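HTH-type transcriptional regulator PrpR (Mycobacterium tuberculosis, PDB 6D2S) regulates, as a DNA-binding transcription factor, expression of enzymes that break down short-chain fatty acids through the glyoxylate and methylcitrate cycles. Local coordinates at residues V161-E164 with T165-R169; L135-Y138 with R139-H142. All coordinates share one frame; numbering follows the deposited sequence.

Contact 1 of 2, residues V161-E164 with T165-R169; sequences VGFE and TVCHR
F163 and C167, one helical turn apart, meet through two first torsions: CG of F163 is trans to its own backbone N (chi1 -168°), while SG of C167 is turned to the side of its backbone N (chi1 -72°). Together they bring the sulfur obliquely to the phenyl ring, with SG of C167 3.6 Å from CE1 of F163. SG of C167 is 4.3 Å from the centroid of the F163 ring and 40° off the ring normal, a Cys sulfur-aromatic contact. On another side of the turn, V161 and V166 cross at about a right angle, CG2 of V161 meeting CG2 of V166 at 3.6 Å, and CB of V161 rests 4.0 Å from CG2 of T165.

G162 is the N-cap. Its carbonyl O accepts the first i to i+4 bond, from N of V166 at 3.1 Å. The next two link C167 N to F163 O (3.0 Å) and H168 N to E164 O (2.9 Å), so the helix is regular from its first turn. OE2 of E164 is hydrogen-bonded to L255 N, and the E164 side chain lies about 4 Å from a bound calcium ion.

This buried start of helix 163-170, within the IrrE N-terminal-like region, is wedged between elements: F163 and V166 pack on helix 152-159, V161 on L135 of helix 116-135, and E164 and C167 on strand 261-268.

Contact 2 of 2, residues L135-Y138 with R139-H142; sequences LLPY and REFH
L136 and F141 form the apolar core of this turn. CB of L136 is 3.8 Å from CD1 of F141 and 4.3 Å from the centroid of the F141 ring, 29° off the normal, an off-centre CH-pi contact. CD1 of L136 lies over one face of the F141 ring, 4.1 Å from CE1 of F141. Beside this pair, P137 and E140 run alongside each other in the same direction, with CG of P137 3.8 Å from OE1 of E140.

CG of F141 is anti to its backbone N (chi1 -179°), beside its carbonyl carbon, which turns the ring toward L136. L136 is the first residue to leave helical geometry, and P137 takes the N-cap of the next helix. P137 O accepts from F141 N at 2.8 Å, and Y138 O from H142 N at 2.8 Å.

Farther out, polar ends are fixed by other parts of the chain: E140 OE2 bonds to T36 OG1, Y138 OH to R175 N and Q178 O, and H142 NE2 to R179 O. The Y138 ring also makes a cation-pi contact with R175. The turn thus joins helix 116-135 to helix 138-147, with P137 and Y138 packed on helix 19-31 and F141 on helix 163-170.

Contact 2 comes first along the chain, at the junction of helices 116-135 and 138-147; contact 1 follows at the start of helix 163-170. Their centres lie 12 Å apart, and both belong to the IrrE N-terminal-like region. R169 bridges them: its NE is 2.9 Å from L136 O, a probable hydrogen bond, its CG packs against CE2 of F141, and NH1 makes a salt bridge to D22. R169, on helix 163-170, thus reaches the backbone just after helix 116-135, helix 138-147 through F141, and helix 19-31 through D22. E164 and C167 of contact 1 touch strand 261-268 of the five-stranded antiparallel sheet, so helix 163-170 lies between the helical part and that sheet.

Contact 1 of 2, residues V161-E164 with T165-R169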
ATOM      1  N   VAL A 161       9.989   3.134   3.578  1.00 15.95           N
ATOM      2  CA  VAL A 161       9.056   2.039   3.355  1.00 15.13           C
ATOM      3  C   VAL A 161       9.494   1.246   2.129  1.00 15.27           C
ATOM      4  O   VAL A 161      10.331   1.683   1.338  1.00 19.10           O
ATOM      5  CB  VAL A 161       7.603   2.538   3.201  1.00 17.98           C
ATOM      6  CG1 VAL A 161       7.163   3.266   4.473  1.00 13.67           C
ATOM      7  CG2 VAL A 161       7.476   3.462   1.993  1.00 18.37           C
ATOM      8  N   GLY A 162       8.898   0.059   1.974  1.00 16.34           N
ATOM      9  CA  GLY A 162       9.276  -0.831   0.894  1.00 13.81           C
ATOM     10  C   GLY A 162       8.626  -0.493  -0.442  1.00 17.68           C
ATOM     11  O   GLY A 162       7.688   0.294  -0.541  1.00 15.75           O
ATOM     12  N   PHE A 163       9.163  -1.130  -1.484  1.00 15.64           N
ATOM     13  CA  PHE A 163       8.762  -0.855  -2.863  1.00 13.41           C
ATOM     14  C   PHE A 163       7.260  -1.052  -3.075  1.00 14.02           C
ATOM     15  O   PHE A 163       6.591  -0.191  -3.658  1.00 14.56           O
ATOM     16  CB  PHE A 163       9.572  -1.758  -3.792  1.00 18.39           C
ATOM     17  CG  PHE A 163       9.481  -1.387  -5.246  1.00 22.99           C
ATOM     18  CD1 PHE A 163       8.497  -1.933  -6.049  1.00 22.25           C
ATOM     19  CD2 PHE A 163      10.395  -0.507  -5.809  1.00 21.75           C
ATOM     20  CE1 PHE A 163       8.421  -1.608  -7.395  1.00 23.93           C
ATOM     21  CE2 PHE A 163      10.323  -0.178  -7.151  1.00 20.15           C
ATOM     22  CZ  PHE A 163       9.329  -0.724  -7.942  1.00 24.64           C
ATOM     23  N   GLU A 164       6.702  -2.186  -2.621  1.00 12.80           N
ATOM     24  CA  GLU A 164       5.277  -2.398  -2.869  1.00 14.75           C
ATOM     25  C   GLU A 164       4.417  -1.461  -2.033  1.00 15.38           C
ATOM     26  O   GLU A 164       3.293  -1.137  -2.438  1.00 13.24           O
ATOM     27  CB  GLU A 164       4.880  -3.860  -2.626  1.00 15.30           C
ATOM     28  CG  GLU A 164       4.915  -4.312  -1.174  1.00 19.70           C
ATOM     29  CD  GLU A 164       6.260  -4.892  -0.764  1.00 22.60           C
ATOM     30  OE1 GLU A 164       7.310  -4.430  -1.284  1.00 18.72           O
ATOM     31  OE2 GLU A 164       6.256  -5.825   0.072  1.00 18.74           O
ATOM     32  N   THR A 165       4.919  -1.013  -0.875  1.00 11.83           N
ATOM     33  CA  THR A 165       4.167  -0.051  -0.072  1.00 11.40           C
ATOM     34  C   THR A 165       4.038   1.280  -0.803  1.00 12.24           C
ATOM     35  O   THR A 165       2.959   1.880  -0.819  1.00 11.32           O
ATOM     36  CB  THR A 165       4.845   0.129   1.291  1.00 14.72           C
ATOM     37  OG1 THR A 165       4.971  -1.152   1.924  1.00 16.75           O
ATOM     38  CG2 THR A 165       4.031   1.059   2.202  1.00 14.26           C
ATOM     39  N   VAL A 166       5.125   1.741  -1.432  1.00  9.73           N
ATOM     40  CA  VAL A 166       5.059   2.943  -2.267  1.00  9.68           C
ATOM     41  C   VAL A 166       4.098   2.733  -3.431  1.00 11.33           C
ATOM     42  O   VAL A 166       3.254   3.586  -3.719  1.00 12.30           O
ATOM     43  CB  VAL A 166       6.457   3.331  -2.784  1.00 14.08           C
ATOM     44  CG1 VAL A 166       6.350   4.529  -3.742  1.00 10.38           C
ATOM     45  CG2 VAL A 166       7.418   3.649  -1.615  1.00 14.21           C
ATOM     46  N   CYS A 167       4.247   1.613  -4.148  1.00 11.90           N
ATOM     47  CA  CYS A 167       3.405   1.375  -5.327  1.00 12.56           C
ATOM     48  C   CYS A 167       1.934   1.365  -4.951  1.00 13.54           C
ATOM     49  O   CYS A 167       1.093   1.956  -5.640  1.00 12.26           O
ATOM     50  CB  CYS A 167       3.762   0.054  -6.000  1.00 12.89           C
ATOM     51  SG  CYS A 167       5.302   0.050  -6.869  1.00 15.70           S
ATOM     52  N   HIS A 168       1.591   0.666  -3.873  1.00 11.89           N
ATOM     53  CA  HIS A 168       0.191   0.638  -3.488  1.00 12.89           C
ATOM     54  C   HIS A 168      -0.306   2.038  -3.174  1.00  8.65           C
ATOM     55  O   HIS A 168      -1.390   2.435  -3.618  1.00 11.94           O
ATOM     56  CB  HIS A 168      -0.045  -0.295  -2.301  1.00 17.88           C
ATOM     57  CG  HIS A 168      -1.498  -0.490  -2.006  1.00 27.94           C
ATOM     58  ND1 HIS A 168      -2.225   0.396  -1.240  1.00 28.09           N
ATOM     59  CD2 HIS A 168      -2.375  -1.436  -2.421  1.00 33.20           C
ATOM     60  CE1 HIS A 168      -3.481  -0.006  -1.177  1.00 32.09           C
ATOM     61  NE2 HIS A 168      -3.599  -1.115  -1.886  1.00 34.68           N
ATOM     62  N   ARG A 169       0.481   2.824  -2.435  1.00 11.89           N
ATOM     63  CA  ARG A 169       0.032   4.180  -2.127  1.00 10.63           C
ATOM     64  C   ARG A 169      -0.128   5.023  -3.392  1.00  8.51           C
ATOM     65  O   ARG A 169      -1.081   5.807  -3.510  1.00  9.88           O
ATOM     66  CB  ARG A 169       0.996   4.861  -1.153  1.00 10.95           C
ATOM     67  CG  ARG A 169       0.486   6.201  -0.667  1.00 10.38           C
ATOM     68  CD  ARG A 169      -0.722   6.034   0.283  1.00 11.42           C
ATOM     69  NE  ARG A 169      -1.051   7.276   1.001  1.00 10.73           N
ATOM     70  CZ  ARG A 169      -2.263   7.838   1.043  1.00 12.00           C
ATOM     71  NH1 ARG A 169      -3.283   7.300   0.378  1.00 10.98           N
ATOM     72  NH2 ARG A 169      -2.461   8.944   1.760  1.00  9.37           N
TER

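Contact 2 of 2, residues L135-Y138 with R139-H142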
ATOM      1  N   LEU A 135       1.487   6.284   7.275  1.00 10.58           N
ATOM      2  CA  LEU A 135       2.914   6.315   6.953  1.00 10.92           C
ATOM      3  C   LEU A 135       3.218   7.261   5.804  1.00 12.08           C
ATOM      4  O   LEU A 135       4.310   7.844   5.745  1.00 13.51           O
ATOM      5  CB  LEU A 135       3.404   4.915   6.583  1.00 10.57           C
ATOM      6  CG  LEU A 135       3.850   4.046   7.762  1.00 17.92           C
ATOM      7  CD1 LEU A 135       2.724   3.909   8.782  1.00 18.99           C
ATOM      8  CD2 LEU A 135       4.303   2.700   7.244  1.00 15.81           C
ATOM      9  N   LEU A 136       2.289   7.389   4.859  1.00 10.44           N
ATOM     10  CA  LEU A 136       2.484   8.192   3.657  1.00 11.16           C
ATOM     11  C   LEU A 136       1.336   9.189   3.588  1.00 11.32           C
ATOM     12  O   LEU A 136       0.394   9.030   2.797  1.00 12.03           O
ATOM     13  CB  LEU A 136       2.547   7.303   2.415  1.00 11.29           C
ATOM     14  CG  LEU A 136       3.578   6.177   2.546  1.00 11.60           C
ATOM     15  CD1 LEU A 136       3.376   5.124   1.428  1.00 13.56           C
ATOM     16  CD2 LEU A 136       4.999   6.767   2.520  1.00 12.32           C
ATOM     17  N   PRO A 137       1.372  10.217   4.431  1.00 11.08           N
ATOM     18  CA  PRO A 137       0.251  11.162   4.493  1.00 12.33           C
ATOM     19  C   PRO A 137       0.045  11.840   3.146  1.00 11.26           C
ATOM     20  O   PRO A 137       1.001  12.228   2.467  1.00 11.41           O
ATOM     21  CB  PRO A 137       0.676  12.155   5.588  1.00 16.29           C
ATOM     22  CG  PRO A 137       2.159  12.002   5.698  1.00 17.52           C
ATOM     23  CD  PRO A 137       2.430  10.545   5.404  1.00 15.24           C
ATOM     24  N   TYR A 138      -1.227  12.011   2.779  1.00 10.62           N
ATOM     25  CA  TYR A 138      -1.577  12.235   1.376  1.00 11.49           C
ATOM     26  C   TYR A 138      -0.836  13.420   0.760  1.00 14.52           C
ATOM     27  O   TYR A 138      -0.160  13.273  -0.265  1.00 10.44           O
ATOM     28  CB  TYR A 138      -3.098  12.419   1.234  1.00 11.71           C
ATOM     29  CG  TYR A 138      -3.562  12.283  -0.200  1.00  9.90           C
ATOM     30  CD1 TYR A 138      -3.347  13.314  -1.119  1.00  9.78           C
ATOM     31  CD2 TYR A 138      -4.195  11.125  -0.640  1.00 12.40           C
ATOM     32  CE1 TYR A 138      -3.750  13.196  -2.438  1.00  9.81           C
ATOM     33  CE2 TYR A 138      -4.607  10.997  -1.975  1.00 10.00           C
ATOM     34  CZ  TYR A 138      -4.380  12.041  -2.860  1.00  9.87           C
ATOM     35  OH  TYR A 138      -4.787  11.926  -4.172  1.00 11.09           O
ATOM     36  N   ARG A 139      -1.003  14.623   1.323  1.00 10.96           N
ATOM     37  CA  ARG A 139      -0.469  15.800   0.647  1.00 12.43           C
ATOM     38  C   ARG A 139       1.051  15.761   0.599  1.00 13.99           C
ATOM     39  O   ARG A 139       1.661  16.119  -0.416  1.00 14.41           O
ATOM     40  CB  ARG A 139      -0.947  17.081   1.339  1.00 18.23           C
ATOM     41  CG  ARG A 139      -2.428  17.382   1.162  1.00 27.06           C
ATOM     42  CD  ARG A 139      -2.761  18.746   1.745  1.00 48.67           C
ATOM     43  NE  ARG A 139      -4.179  19.071   1.634  1.00 72.32           N
ATOM     44  CZ  ARG A 139      -4.729  20.187   2.106  1.00 88.64           C
ATOM     45  NH1 ARG A 139      -3.979  21.090   2.725  1.00 92.68           N
ATOM     46  NH2 ARG A 139      -6.031  20.400   1.962  1.00 92.61           N
ATOM     47  N   GLU A 140       1.678  15.349   1.698  1.00 14.36           N
ATOM     48  CA  GLU A 140       3.132  15.249   1.723  1.00 14.03           C
ATOM     49  C   GLU A 140       3.623  14.215   0.718  1.00 12.70           C
ATOM     50  O   GLU A 140       4.603  14.451  -0.001  1.00 14.79           O
ATOM     51  CB  GLU A 140       3.604  14.898   3.140  1.00 18.45           C
ATOM     52  CG  GLU A 140       5.109  14.713   3.245  1.00 20.01           C
ATOM     53  CD  GLU A 140       5.576  14.421   4.669  1.00 28.31           C
ATOM     54  OE1 GLU A 140       4.844  14.749   5.627  1.00 27.98           O
ATOM     55  OE2 GLU A 140       6.677  13.856   4.819  1.00 28.67           O
ATOM     56  N   PHE A 141       2.967  13.053   0.666  1.00 12.54           N
ATOM     57  CA  PHE A 141       3.383  12.001  -0.252  1.00 13.91           C
ATOM     58  C   PHE A 141       3.155  12.412  -1.702  1.00 12.58           C
ATOM     59  O   PHE A 141       4.018  12.193  -2.566  1.00 12.18           O
ATOM     60  CB  PHE A 141       2.623  10.711   0.072  1.00  9.58           C
ATOM     61  CG  PHE A 141       3.005   9.555  -0.797  1.00 10.75           C
ATOM     62  CD1 PHE A 141       4.228   8.922  -0.629  1.00 12.51           C
ATOM     63  CD2 PHE A 141       2.127   9.085  -1.782  1.00 11.66           C
ATOM     64  CE1 PHE A 141       4.591   7.841  -1.443  1.00 13.00           C
ATOM     65  CE2 PHE A 141       2.479   8.011  -2.589  1.00 14.22           C
ATOM     66  CZ  PHE A 141       3.713   7.392  -2.425  1.00 13.72           C
ATOM     67  N   HIS A 142       1.998  13.018  -1.980  1.00 11.77           N
ATOM     68  CA  HIS A 142       1.706  13.497  -3.331  1.00 13.87           C
ATOM     69  C   HIS A 142       2.742  14.515  -3.774  1.00 15.14           C
ATOM     70  O   HIS A 142       3.275  14.432  -4.890  1.00 14.31           O
ATOM     71  CB  HIS A 142       0.295  14.094  -3.373  1.00 11.65           C
ATOM     72  CG  HIS A 142      -0.125  14.572  -4.731  1.00 17.64           C
ATOM     73  ND1 HIS A 142       0.107  15.858  -5.174  1.00 27.65           N
ATOM     74  CD2 HIS A 142      -0.773  13.940  -5.737  1.00 26.82           C
ATOM     75  CE1 HIS A 142      -0.374  15.993  -6.399  1.00 29.77           C
ATOM     76  NE2 HIS A 142      -0.922  14.846  -6.760  1.00 23.53           N
TER